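Local coordinates for protein telomerase reverse transcriptase (Candida tropicalis MYA-3404, PDB 6ZD1) that probably extends chromosome ends as the catalytic subunit of telomerase, copying a template in its RNA component into simple DNA repeats, at residues S222-G227 / I439-C444; N207-Y212 / I234-K239; L126-S131 / L585-K590; I88-L93 / D97-T102; V306-E311 / I612-D617. All coordinates share one frame; numbering follows the deposited sequence.

How the interactions relate
Two contacts engage one mixed sheet: interaction 2 packs helix 198-216 on strand 231-237, while interaction 1 brings a loop to the turn leading into the neighbouring strand 443-446. They touch where Cys444 SG meets Ile234 CD1. Interaction 2 is apolar and partly buried; interaction 1 is a surface meeting of two carboxylates. Interaction 4, the buried one, sets a tryptophan against a helix in the RNA-binding domain. Interactions 3 and 5 use consecutive C-terminal helices, 582-596 and 609-637, and both use an acid-serine hydrogen bond near the surface, to which interaction 5 adds a backbone N-H of a helix start. In interaction 3 the acid belongs to the RNA-binding domain, whereas in interaction 5 it comes from the C-terminal helix itself.

Interaction 1. Residues S222-G227 / I439-C444; sequences SPESKG and IEDATC
The carboxylates of Glu224 and Asp441 meet across the gap between the two segments and carry most of the contact. Asp441 OD2 is the point of approach, 3.3 Å from Glu224 OE2 and 3.4 Å from Glu224 OE1, so that one oxygen of the aspartate sits before both oxygens of the glutamate. The side chains cross at about a right angle, and the carboxylate planes stand 85° apart. All three oxygens are acceptors, and the pair is a close approach of like charges, which may raise the pKa of one of the acids. Glu224 gets there by a bend at chi2 (106°), which turns its end toward the helix terminus. Asp441 is the better supported of the two: it follows directly on helix 428-440, its OD1 receives a weak hydrogen bond from Ser437 OG one turn back, and its side chain lies against Thr230. The Glu224 side is loose by comparison. That residue is solvent-exposed, and its neighbour Pro223 makes no close contact with the opposite segment. This is a peripheral loop-to-turn meeting in the reverse transcriptase region, where the connection between strands 217-220 and 231-237 passes the helix-to-strand turn that feeds 443-446 into the mixed five-stranded sheet.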
# COMPACT_ATOMS: atom_id res chain seq x y z
N SER A 222 -24.77 -12.09 -19.38
CA SER A 222 -24.06 -11.84 -20.63
C SER A 222 -23.88 -10.35 -20.82
O SER A 222 -24.71 -9.69 -21.46
CB SER A 222 -24.81 -12.44 -21.82
OG SER A 222 -26.10 -11.86 -21.94
N PRO A 223 -22.81 -9.77 -20.28
CA PRO A 223 -22.56 -8.34 -20.45
C PRO A 223 -21.98 -8.08 -21.84
O PRO A 223 -21.89 -8.98 -22.67
CB PRO A 223 -21.55 -8.03 -19.35
CG PRO A 223 -20.78 -9.31 -19.20
CD PRO A 223 -21.76 -10.43 -19.49
N GLU A 224 -21.63 -6.82 -22.09
CA GLU A 224 -21.03 -6.45 -23.37
C GLU A 224 -19.84 -7.35 -23.69
O GLU A 224 -19.16 -7.87 -22.80
CB GLU A 224 -20.57 -4.99 -23.33
CG GLU A 224 -21.69 -3.97 -23.53
CD GLU A 224 -22.07 -3.25 -22.25
OE1 GLU A 224 -22.46 -2.07 -22.33
OE2 GLU A 224 -21.99 -3.87 -21.17
N SER A 225 -19.61 -7.54 -24.99
CA SER A 225 -18.42 -8.27 -25.42
C SER A 225 -17.15 -7.53 -25.00
O SER A 225 -16.13 -8.16 -24.71
CB SER A 225 -18.44 -8.49 -26.93
OG SER A 225 -18.51 -7.26 -27.63
N LYS A 226 -17.21 -6.20 -24.96
CA LYS A 226 -16.13 -5.38 -24.41
C LYS A 226 -16.21 -5.44 -22.88
O LYS A 226 -16.76 -4.57 -22.21
CB LYS A 226 -16.22 -3.95 -24.91
CG LYS A 226 -16.19 -3.80 -26.42
CD LYS A 226 -16.35 -2.34 -26.82
CE LYS A 226 -16.29 -2.16 -28.32
NZ LYS A 226 -16.47 -0.74 -28.71
N GLY A 227 -15.64 -6.51 -22.33
CA GLY A 227 -15.53 -6.67 -20.89
C GLY A 227 -14.12 -7.07 -20.52
O GLY A 227 -13.85 -7.49 -19.39
N ILE A 439 -17.11 3.26 -14.81
CA ILE A 439 -18.20 3.43 -13.85
C ILE A 439 -19.31 2.42 -14.11
O ILE A 439 -19.77 1.72 -13.20
CB ILE A 439 -18.75 4.86 -13.90
CG1 ILE A 439 -17.68 5.87 -13.48
CG2 ILE A 439 -19.98 4.99 -13.01
CD1 ILE A 439 -17.98 7.28 -13.96
N GLU A 440 -19.74 2.31 -15.37
CA GLU A 440 -20.97 1.59 -15.68
C GLU A 440 -20.76 0.12 -15.99
O GLU A 440 -21.70 -0.67 -15.85
CB GLU A 440 -21.68 2.27 -16.86
CG GLU A 440 -21.92 3.76 -16.65
CD GLU A 440 -22.50 4.45 -17.87
OE1 GLU A 440 -23.23 5.45 -17.69
OE2 GLU A 440 -22.23 3.99 -19.00
N ASP A 441 -19.55 -0.28 -16.39
CA ASP A 441 -19.30 -1.66 -16.81
C ASP A 441 -18.39 -2.42 -15.86
O ASP A 441 -17.97 -3.53 -16.19
CB ASP A 441 -18.71 -1.69 -18.22
CG ASP A 441 -19.57 -0.96 -19.23
OD1 ASP A 441 -19.10 0.04 -19.80
OD2 ASP A 441 -20.72 -1.39 -19.46
N ALA A 442 -18.07 -1.86 -14.70
CA ALA A 442 -17.23 -2.57 -13.74
C ALA A 442 -17.98 -3.78 -13.21
O ALA A 442 -19.09 -3.65 -12.69
CB ALA A 442 -16.81 -1.64 -12.61
N THR A 443 -17.38 -4.96 -13.36
CA THR A 443 -17.95 -6.21 -12.85
C THR A 443 -16.91 -6.92 -12.00
O THR A 443 -15.70 -6.70 -12.14
CB THR A 443 -18.42 -7.13 -13.99
OG1 THR A 443 -17.31 -7.44 -14.85
CG2 THR A 443 -19.52 -6.46 -14.80
N CYS A 444 -17.39 -7.79 -11.11
CA CYS A 444 -16.52 -8.58 -10.25
C CYS A 444 -16.93 -10.04 -10.30
O CYS A 444 -18.08 -10.38 -10.59
CB CYS A 444 -16.56 -8.08 -8.79
SG CYS A 444 -18.05 -8.51 -7.87

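Interaction 2. Residues N207-Y212 / I234-K239; sequences NWITKY and IKLIPK
Helix segment 207-212 passes over strand segment 234-237 with their axes 10.6 Å apart and their directions at 113°, and Ile209 and Ile234 have the nearest CA atoms, 8.6 Å from one another. The side chain of Ile209 reaches down from the helix between two residues of the strand. Its CG1 lies 3.7 Å from Leu236 CD1, and its terminal CD1 comes within 4.0 Å of Ile234 CG2, the two isoleucine chains running antiparallel alongside one another. The extended form of Ile209, with CD1 anti across chi2 (-179°), lets a single chain serve both neighbours. Leu236 uses its two methyls separately: CD1 goes to Ile209, while CD2 approaches Trp208 CD1 obliquely at 4.0 Å. The indole of Trp208 also meets edge-to-face with Phe243, which touches Leu236 as well, so the apolar patch continues past the strand segment. Away from the strand, Lys211 folds back so that both its N and its NZ bond to Asn207 O, from opposite faces of the carbonyl plane. Apolar residues spaced two apart on the strand thus form the surface on which the helix rests, a helix-on-sheet layer joining helix 198-216 to the mixed sheet of the reverse transcriptase region.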
# COMPACT_ATOMS: atom_id res chain seq x y z
N ASN A 207 -19.03 -16.25 3.38
CA ASN A 207 -20.16 -15.71 4.14
C ASN A 207 -20.31 -14.21 3.92
O ASN A 207 -21.40 -13.74 3.59
CB ASN A 207 -20.00 -16.02 5.62
CG ASN A 207 -20.14 -17.50 5.93
OD1 ASN A 207 -20.78 -18.24 5.18
ND2 ASN A 207 -19.54 -17.93 7.03
N TRP A 208 -19.23 -13.45 4.11
CA TRP A 208 -19.33 -12.00 3.97
C TRP A 208 -19.68 -11.61 2.54
O TRP A 208 -20.51 -10.71 2.32
CB TRP A 208 -18.02 -11.33 4.40
CG TRP A 208 -17.99 -9.85 4.13
CD1 TRP A 208 -17.57 -9.23 2.98
CD2 TRP A 208 -18.40 -8.80 5.02
NE1 TRP A 208 -17.70 -7.87 3.10
CE2 TRP A 208 -18.20 -7.58 4.34
CE3 TRP A 208 -18.91 -8.78 6.32
CZ2 TRP A 208 -18.50 -6.35 4.93
CZ3 TRP A 208 -19.21 -7.56 6.90
CH2 TRP A 208 -19.00 -6.36 6.20
N ILE A 209 -19.06 -12.27 1.56
CA ILE A 209 -19.30 -11.92 0.16
C ILE A 209 -20.76 -12.17 -0.21
O ILE A 209 -21.39 -11.37 -0.91
CB ILE A 209 -18.33 -12.69 -0.75
CG1 ILE A 209 -16.90 -12.15 -0.56
CG2 ILE A 209 -18.74 -12.58 -2.21
CD1 ILE A 209 -15.86 -12.82 -1.44
N THR A 210 -21.33 -13.29 0.26
CA THR A 210 -22.73 -13.58 -0.03
C THR A 210 -23.65 -12.51 0.54
O THR A 210 -24.62 -12.10 -0.11
CB THR A 210 -23.10 -14.97 0.52
OG1 THR A 210 -22.33 -15.97 -0.15
CG2 THR A 210 -24.58 -15.25 0.29
N LYS A 211 -23.37 -12.05 1.76
CA LYS A 211 -24.19 -11.00 2.36
C LYS A 211 -23.96 -9.66 1.66
O LYS A 211 -24.92 -8.92 1.40
CB LYS A 211 -23.89 -10.89 3.85
CG LYS A 211 -24.16 -12.18 4.62
CD LYS A 211 -23.59 -12.14 6.03
CE LYS A 211 -23.78 -13.47 6.75
NZ LYS A 211 -23.17 -14.61 6.01
N TYR A 212 -22.71 -9.33 1.35
CA TYR A 212 -22.41 -8.07 0.68
C TYR A 212 -22.98 -8.03 -0.73
O TYR A 212 -23.36 -6.96 -1.22
CB TYR A 212 -20.89 -7.85 0.66
CG TYR A 212 -20.44 -6.63 -0.12
CD1 TYR A 212 -20.38 -5.38 0.49
CD2 TYR A 212 -20.05 -6.73 -1.45
CE1 TYR A 212 -19.96 -4.26 -0.22
CE2 TYR A 212 -19.63 -5.62 -2.16
CZ TYR A 212 -19.59 -4.39 -1.54
OH TYR A 212 -19.17 -3.29 -2.26
N ILE A 234 -12.69 -10.25 -6.36
CA ILE A 234 -12.91 -9.65 -5.05
C ILE A 234 -11.80 -10.07 -4.09
O ILE A 234 -11.51 -11.26 -3.93
CB ILE A 234 -14.28 -10.05 -4.50
CG1 ILE A 234 -15.39 -9.56 -5.43
CG2 ILE A 234 -14.48 -9.49 -3.11
CD1 ILE A 234 -16.76 -9.87 -4.93
N LYS A 235 -11.19 -9.08 -3.45
CA LYS A 235 -10.21 -9.28 -2.38
C LYS A 235 -10.77 -8.69 -1.10
O LYS A 235 -11.36 -7.61 -1.11
CB LYS A 235 -8.87 -8.63 -2.73
CG LYS A 235 -7.68 -9.26 -2.04
CD LYS A 235 -6.36 -8.71 -2.59
CE LYS A 235 -5.87 -7.54 -1.76
NZ LYS A 235 -5.43 -7.96 -0.40
N LEU A 236 -10.62 -9.42 0.01
CA LEU A 236 -11.17 -9.02 1.30
C LEU A 236 -10.05 -8.66 2.27
O LEU A 236 -8.97 -9.26 2.23
CB LEU A 236 -12.04 -10.12 1.89
CG LEU A 236 -13.32 -10.42 1.10
CD1 LEU A 236 -14.13 -11.52 1.76
CD2 LEU A 236 -14.15 -9.16 0.93
N ILE A 237 -10.31 -7.66 3.11
CA ILE A 237 -9.35 -7.14 4.08
C ILE A 237 -10.06 -7.02 5.43
O ILE A 237 -11.15 -6.45 5.50
CB ILE A 237 -8.78 -5.78 3.64
CG1 ILE A 237 -8.05 -5.94 2.31
CG2 ILE A 237 -7.84 -5.21 4.69
CD1 ILE A 237 -7.72 -4.64 1.66
N PRO A 238 -9.44 -7.47 6.53
CA PRO A 238 -10.17 -7.61 7.80
C PRO A 238 -10.53 -6.32 8.52
O PRO A 238 -9.93 -5.96 9.54
CB PRO A 238 -9.21 -8.47 8.64
CG PRO A 238 -8.36 -9.19 7.62
CD PRO A 238 -8.14 -8.16 6.56
N LYS A 239 -11.54 -5.63 7.98
CA LYS A 239 -12.03 -4.33 8.51
C LYS A 239 -12.88 -4.55 9.77
O LYS A 239 -14.11 -4.44 9.68
CB LYS A 239 -12.84 -3.59 7.44
CG LYS A 239 -12.13 -2.39 6.82
CD LYS A 239 -12.63 -1.06 7.35
CE LYS A 239 -11.84 0.12 6.83
NZ LYS A 239 -12.60 0.89 5.82

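Interaction 3. Residues L126-S131 / L585-K590; sequences LDDVLS and LFSNLK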
# COMPACT_ATOMS: atom_id res chain seq x y z
N LEU A 126 20.21 -11.64 1.01
CA LEU A 126 21.13 -12.69 1.43
C LEU A 126 22.27 -12.15 2.30
O LEU A 126 22.88 -12.93 3.04
CB LEU A 126 21.70 -13.40 0.20
CG LEU A 126 20.66 -14.13 -0.67
CD1 LEU A 126 21.24 -14.51 -2.03
CD2 LEU A 126 20.12 -15.36 0.04
N ASP A 127 22.55 -10.85 2.24
CA ASP A 127 23.62 -10.31 3.07
C ASP A 127 23.20 -10.18 4.53
O ASP A 127 24.05 -10.23 5.43
CB ASP A 127 24.07 -8.95 2.54
CG ASP A 127 24.65 -9.04 1.13
OD1 ASP A 127 23.90 -9.40 0.20
OD2 ASP A 127 25.85 -8.73 0.96
N ASP A 128 21.90 -10.05 4.79
CA ASP A 128 21.38 -9.95 6.14
C ASP A 128 21.10 -11.33 6.75
O ASP A 128 21.47 -11.59 7.89
CB ASP A 128 20.10 -9.10 6.16
CG ASP A 128 20.33 -7.67 5.72
OD1 ASP A 128 19.86 -7.29 4.62
OD2 ASP A 128 20.99 -6.91 6.46
N VAL A 129 20.47 -12.22 5.98
CA VAL A 129 20.11 -13.54 6.49
C VAL A 129 21.35 -14.36 6.82
O VAL A 129 21.37 -15.09 7.82
CB VAL A 129 19.21 -14.27 5.47
CG1 VAL A 129 18.91 -15.69 5.92
CG2 VAL A 129 17.93 -13.49 5.25
N LEU A 130 22.40 -14.22 6.02
CA LEU A 130 23.58 -15.07 6.14
C LEU A 130 24.48 -14.53 7.24
O LEU A 130 25.09 -13.47 7.09
CB LEU A 130 24.33 -15.16 4.82
CG LEU A 130 23.65 -16.00 3.73
CD1 LEU A 130 24.46 -16.02 2.45
CD2 LEU A 130 23.41 -17.41 4.22
N SER A 131 24.54 -15.25 8.36
CA SER A 131 25.56 -14.99 9.35
C SER A 131 26.14 -16.29 9.92
O SER A 131 26.64 -16.30 11.05
CB SER A 131 25.03 -14.10 10.48
OG SER A 131 24.74 -12.81 9.98
N LEU A 585 22.30 -2.59 13.55
CA LEU A 585 21.30 -1.54 13.53
C LEU A 585 20.62 -1.45 12.17
O LEU A 585 19.40 -1.24 12.08
CB LEU A 585 21.93 -0.20 13.89
CG LEU A 585 20.98 1.00 13.78
CD1 LEU A 585 20.05 1.05 14.99
CD2 LEU A 585 21.74 2.31 13.62
N PHE A 586 21.39 -1.59 11.09
CA PHE A 586 20.82 -1.45 9.76
C PHE A 586 19.94 -2.64 9.39
O PHE A 586 18.91 -2.47 8.74
CB PHE A 586 21.94 -1.25 8.73
CG PHE A 586 22.71 0.03 8.92
CD1 PHE A 586 22.12 1.14 9.51
CD2 PHE A 586 24.03 0.12 8.49
CE1 PHE A 586 22.83 2.31 9.68
CE2 PHE A 586 24.75 1.30 8.65
CZ PHE A 586 24.15 2.39 9.25
N SER A 587 20.31 -3.85 9.84
CA SER A 587 19.48 -5.02 9.58
C SER A 587 18.15 -4.92 10.31
O SER A 587 17.10 -5.27 9.76
CB SER A 587 20.22 -6.29 9.98
OG SER A 587 21.27 -6.58 9.08
N ASN A 588 18.19 -4.48 11.57
CA ASN A 588 16.95 -4.30 12.32
C ASN A 588 16.09 -3.20 11.72
O ASN A 588 14.87 -3.37 11.58
CB ASN A 588 17.28 -4.00 13.78
CG ASN A 588 16.05 -3.82 14.63
OD1 ASN A 588 15.54 -2.71 14.76
ND2 ASN A 588 15.57 -4.90 15.22
N LEU A 589 16.70 -2.08 11.33
CA LEU A 589 15.93 -0.99 10.74
C LEU A 589 15.43 -1.34 9.34
O LEU A 589 14.42 -0.80 8.89
CB LEU A 589 16.76 0.29 10.70
CG LEU A 589 17.07 0.97 12.04
CD1 LEU A 589 17.90 2.22 11.82
CD2 LEU A 589 15.79 1.30 12.79
N LYS A 590 16.12 -2.24 8.64
CA LYS A 590 15.58 -2.72 7.37
C LYS A 590 14.35 -3.57 7.61
O LYS A 590 13.36 -3.47 6.87
CB LYS A 590 16.65 -3.49 6.60
CG LYS A 590 16.42 -3.54 5.09
CD LYS A 590 15.44 -4.63 4.74
CE LYS A 590 14.95 -4.53 3.32
NZ LYS A 590 13.90 -5.59 3.09
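A helix-to-helix contact between the RNA-binding domain and the C-terminal helical region is made by Asp128 and Ser587, two residues far apart in sequence. In telomerase reverse transcriptases these outer parts commonly approach each other to close a ring, and this contact is consistent with such a closure. The short helix 126-129 lays Asp128 beside Ser587 of helix 582-596, their CA atoms only 6.3 Å apart, close enough for two short side chains to span the gap. Both point toward the opposite helix, and the setting of Asp128 CG anti to its own carbonyl carbon (chi1 -62°) carries the carboxylate into that gap. Packing around the pair is slight. Lys590, one turn on from Ser587, leans toward the same side, but its NZ remains 6.4 Å from Asp128 OD1, so any attraction acts through space and is probably weak; its aliphatic part packs on Val651, Ile652 and Thr655 of helix 642-664. The next residue after Asp128, Val129, packs on Phe168 of helix 158-179. Lys583 O is a weak, secondary partner of the Ser587 hydroxyl. The main bond of that group crosses the interface: OG of Ser587 donates to Asp128 OD2 at 2.7 Å, meeting that oxygen on its anti side and 23° out of the carboxylate plane.

Interaction 4. Residues I88-L93 / D97-T102; sequences IIMGKL and DAWGGT
Apolar packing between Met90, present as selenomethionine, and Trp99 carries this contact. The six-membered part of the indole is applied to helix 79-93 close to its backbone, and Met90 CB lies 3.7 Å from Trp99 CH2. Beyond CB the Met90 chain bends at both chi2 and chi3, and it packs on Val167, Val172 and Ile175 of helix 158-179. Van der Waals contacts with the main chain come next. Trp99 CZ2 sits 3.5 Å from Met90 O, which approaches the ring obliquely, and Gly91 N lies at the ring edge near its plane, 4.1 Å from Trp99 CZ2. Polar interactions fix the ring from elsewhere: Trp99 NE1 donates to Leu94 O just past the helix, and Lys105 makes a cation-pi interaction with the indole. Within the loop, Gly100 N bonds to Asp97 O at 2.8 Å, holding together the turn that carries the tryptophan. The chemistry implies that shape and exclusion of water probably set the fit of the benzene ring, while the N-H bond to Leu94 O and the cation-pi partner Lys105 both limit the orientation of the indole, anchoring the loop to the helix that precedes it in the RNA-binding domain.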
# COMPACT_ATOMS: atom_id res chain seq x y z
N ILE A 88 8.45 -26.70 12.98
CA ILE A 88 8.26 -28.14 13.10
C ILE A 88 8.38 -28.80 11.73
O ILE A 88 8.99 -29.87 11.60
CB ILE A 88 6.91 -28.44 13.77
CG1 ILE A 88 7.01 -28.22 15.28
CG2 ILE A 88 6.45 -29.86 13.46
CD1 ILE A 88 5.71 -28.43 16.02
N ILE A 89 7.81 -28.18 10.69
CA ILE A 89 7.98 -28.70 9.34
C ILE A 89 9.45 -28.63 8.93
O ILE A 89 10.00 -29.60 8.40
CB ILE A 89 7.09 -27.92 8.35
CG1 ILE A 89 5.63 -27.93 8.80
CG2 ILE A 89 7.19 -28.54 6.96
CD1 ILE A 89 4.89 -29.17 8.45
N MSE A 90 10.09 -27.50 9.18
CA MSE A 90 11.49 -27.31 8.80
C MSE A 90 12.41 -28.31 9.50
O MSE A 90 13.35 -28.81 8.89
CB MSE A 90 11.94 -25.88 9.12
CG MSE A 90 11.27 -24.81 8.26
SE MSE A 90 11.49 -25.15 6.35
CE MSE A 90 13.44 -25.13 6.28
N GLY A 91 12.12 -28.60 10.77
CA GLY A 91 12.90 -29.60 11.47
C GLY A 91 12.77 -30.97 10.83
O GLY A 91 13.76 -31.66 10.60
N LYS A 92 11.53 -31.38 10.52
CA LYS A 92 11.32 -32.65 9.83
C LYS A 92 11.95 -32.64 8.45
O LYS A 92 12.51 -33.66 8.01
CB LYS A 92 9.82 -32.94 9.74
CG LYS A 92 9.19 -33.41 11.04
CD LYS A 92 7.67 -33.49 10.92
CE LYS A 92 7.12 -34.81 11.45
NZ LYS A 92 7.50 -35.98 10.58
N LEU A 93 11.87 -31.51 7.74
CA LEU A 93 12.36 -31.46 6.36
C LEU A 93 13.88 -31.45 6.30
O LEU A 93 14.47 -32.10 5.43
CB LEU A 93 11.79 -30.23 5.66
CG LEU A 93 10.54 -30.42 4.80
CD1 LEU A 93 10.89 -31.21 3.55
CD2 LEU A 93 9.43 -31.11 5.58
N ASP A 97 22.54 -31.58 9.74
CA ASP A 97 23.59 -31.11 8.85
C ASP A 97 23.05 -30.16 7.78
O ASP A 97 23.77 -29.27 7.32
CB ASP A 97 24.32 -32.29 8.20
CG ASP A 97 23.38 -33.22 7.47
OD1 ASP A 97 22.17 -33.22 7.79
OD2 ASP A 97 23.85 -33.96 6.58
N ALA A 98 21.78 -30.33 7.39
CA ALA A 98 21.19 -29.44 6.39
C ALA A 98 21.14 -28.00 6.88
O ALA A 98 21.17 -27.07 6.07
CB ALA A 98 19.80 -29.92 6.00
N TRP A 99 21.05 -27.80 8.20
CA TRP A 99 21.15 -26.48 8.81
C TRP A 99 22.60 -26.00 8.92
O TRP A 99 22.82 -24.82 9.22
CB TRP A 99 20.51 -26.47 10.19
CG TRP A 99 19.07 -26.89 10.21
CD1 TRP A 99 18.58 -28.16 10.27
CD2 TRP A 99 17.92 -26.03 10.18
NE1 TRP A 99 17.21 -28.15 10.28
CE2 TRP A 99 16.78 -26.85 10.22
CE3 TRP A 99 17.74 -24.64 10.12
CZ2 TRP A 99 15.48 -26.34 10.21
CZ3 TRP A 99 16.45 -24.13 10.11
CH2 TRP A 99 15.34 -24.98 10.15
N GLY A 100 23.57 -26.88 8.74
CA GLY A 100 24.97 -26.51 8.81
C GLY A 100 25.46 -26.16 10.20
O GLY A 100 26.17 -25.17 10.38
N GLY A 101 25.09 -26.96 11.20
CA GLY A 101 25.56 -26.71 12.54
C GLY A 101 24.43 -26.62 13.55
O GLY A 101 23.37 -26.07 13.25
N THR A 102 24.67 -27.12 14.76
CA THR A 102 23.66 -27.06 15.81
C THR A 102 23.52 -25.66 16.41
O THR A 102 22.77 -25.49 17.38
CB THR A 102 24.01 -28.07 16.92
OG1 THR A 102 23.06 -27.95 17.98
CG2 THR A 102 25.41 -27.80 17.45

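Interaction 5. Residues V306-E311 / I612-D617; sequences VNSTNE and IRENVD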
# COMPACT_ATOMS: atom_id res chain seq x y z
N VAL A 306 -8.19 19.01 0.43
CA VAL A 306 -6.78 18.87 0.77
C VAL A 306 -6.31 17.47 0.40
O VAL A 306 -7.05 16.49 0.59
CB VAL A 306 -6.54 19.19 2.26
CG1 VAL A 306 -5.31 18.50 2.77
CG2 VAL A 306 -6.43 20.69 2.46
N ASN A 307 -5.08 17.36 -0.09
CA ASN A 307 -4.60 16.12 -0.68
C ASN A 307 -3.83 15.23 0.29
O ASN A 307 -3.57 14.07 -0.04
CB ASN A 307 -3.72 16.42 -1.90
CG ASN A 307 -4.50 17.11 -3.01
OD1 ASN A 307 -5.70 16.89 -3.17
ND2 ASN A 307 -3.81 17.94 -3.78
N SER A 308 -3.46 15.71 1.48
CA SER A 308 -2.64 14.90 2.37
C SER A 308 -2.82 15.38 3.81
O SER A 308 -3.39 16.44 4.07
CB SER A 308 -1.16 14.96 1.96
OG SER A 308 -0.64 16.27 2.08
N THR A 309 -2.32 14.57 4.75
CA THR A 309 -2.46 14.89 6.17
C THR A 309 -1.61 16.10 6.55
O THR A 309 -2.08 17.01 7.25
CB THR A 309 -2.09 13.68 7.03
OG1 THR A 309 -3.18 12.75 7.03
CG2 THR A 309 -1.80 14.11 8.46
N ASN A 310 -0.34 16.12 6.13
CA ASN A 310 0.51 17.26 6.45
C ASN A 310 -0.08 18.56 5.90
O ASN A 310 0.11 19.62 6.51
CB ASN A 310 1.92 17.06 5.90
CG ASN A 310 2.62 15.86 6.52
OD1 ASN A 310 1.99 15.02 7.15
ND2 ASN A 310 3.93 15.78 6.32
N GLU A 311 -0.79 18.49 4.78
CA GLU A 311 -1.44 19.70 4.27
C GLU A 311 -2.58 20.14 5.19
O GLU A 311 -2.82 21.34 5.34
CB GLU A 311 -1.94 19.48 2.85
CG GLU A 311 -1.80 20.72 1.96
CD GLU A 311 -2.65 20.68 0.71
OE1 GLU A 311 -3.58 21.51 0.59
OE2 GLU A 311 -2.40 19.81 -0.16
N ILE A 612 1.05 9.36 -0.86
CA ILE A 612 2.04 8.29 -0.98
C ILE A 612 3.40 8.78 -0.54
O ILE A 612 4.10 8.12 0.24
CB ILE A 612 2.09 7.75 -2.43
CG1 ILE A 612 0.81 6.99 -2.76
CG2 ILE A 612 3.30 6.85 -2.61
CD1 ILE A 612 0.78 6.49 -4.18
N ARG A 613 3.78 9.98 -0.99
CA ARG A 613 5.10 10.51 -0.67
C ARG A 613 5.24 10.72 0.83
O ARG A 613 6.20 10.24 1.45
CB ARG A 613 5.33 11.80 -1.44
CG ARG A 613 6.46 12.65 -0.93
CD ARG A 613 5.93 13.94 -0.34
NE ARG A 613 6.99 14.90 -0.10
CZ ARG A 613 6.79 16.18 0.21
NH1 ARG A 613 5.55 16.64 0.31
NH2 ARG A 613 7.82 16.98 0.42
N GLU A 614 4.26 11.39 1.45
CA GLU A 614 4.35 11.69 2.88
C GLU A 614 4.37 10.42 3.72
O GLU A 614 5.00 10.39 4.78
CB GLU A 614 3.20 12.61 3.29
CG GLU A 614 3.35 14.03 2.78
CD GLU A 614 2.13 14.90 3.06
OE1 GLU A 614 1.29 14.49 3.89
OE2 GLU A 614 2.02 15.98 2.44
N ASN A 615 3.71 9.35 3.26
CA ASN A 615 3.77 8.09 3.99
C ASN A 615 5.17 7.49 3.92
O ASN A 615 5.70 7.03 4.94
CB ASN A 615 2.74 7.11 3.42
CG ASN A 615 1.33 7.56 3.68
OD1 ASN A 615 0.98 7.95 4.80
ND2 ASN A 615 0.50 7.53 2.65
N VAL A 616 5.76 7.48 2.73
CA VAL A 616 7.16 7.08 2.61
C VAL A 616 8.04 7.98 3.47
O VAL A 616 8.92 7.50 4.19
CB VAL A 616 7.57 7.11 1.13
CG1 VAL A 616 9.07 6.89 0.99
CG2 VAL A 616 6.79 6.05 0.35
N ASP A 617 7.77 9.29 3.46
CA ASP A 617 8.54 10.21 4.29
C ASP A 617 8.35 9.90 5.77
O ASP A 617 9.31 9.98 6.56
CB ASP A 617 8.14 11.65 3.99
CG ASP A 617 8.54 12.09 2.60
OD1 ASP A 617 9.20 11.30 1.88
OD2 ASP A 617 8.19 13.23 2.21
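The carboxylate of Glu614 is laid against the amide of Asn310, the two side chains coming from opposite directions and their planes only 21° apart in a stack. Glu614 OE1 lies 3.3 Å from Asn310 CG. The glutamate runs extended beyond CG (chi2 173°), which delivers its head group to the first turn of helix 309-326. There its two oxygens divide the work. OE2 accepts from Ser308 OG at 2.7 Å, and OE1 accepts from the backbone N of Asn310 at 3.2 Å, with an N-H...O angle of 153°. Both oxygens are used on their syn sides, the donors about 30° out of the carboxylate plane, so that the pair of bonds fixes the rotation of the group. Ser308 occupies the N-cap position, and a negative charge at this helix end is probably favourable to both the helix and the ionised acid. One turn along, Asp617 faces Arg613 in a salt bridge of charge alone. In the fold, Asn307 O is bound by Ser608 and Thr611 near the start of helix 609-637, while Val306 pairs through its backbone with Arg499 and Thr309 rests on Leu500. The start of helix 309-326 thus lies between helix 609-637 and strand 495-500, outermost in the antiparallel sheet within this chain.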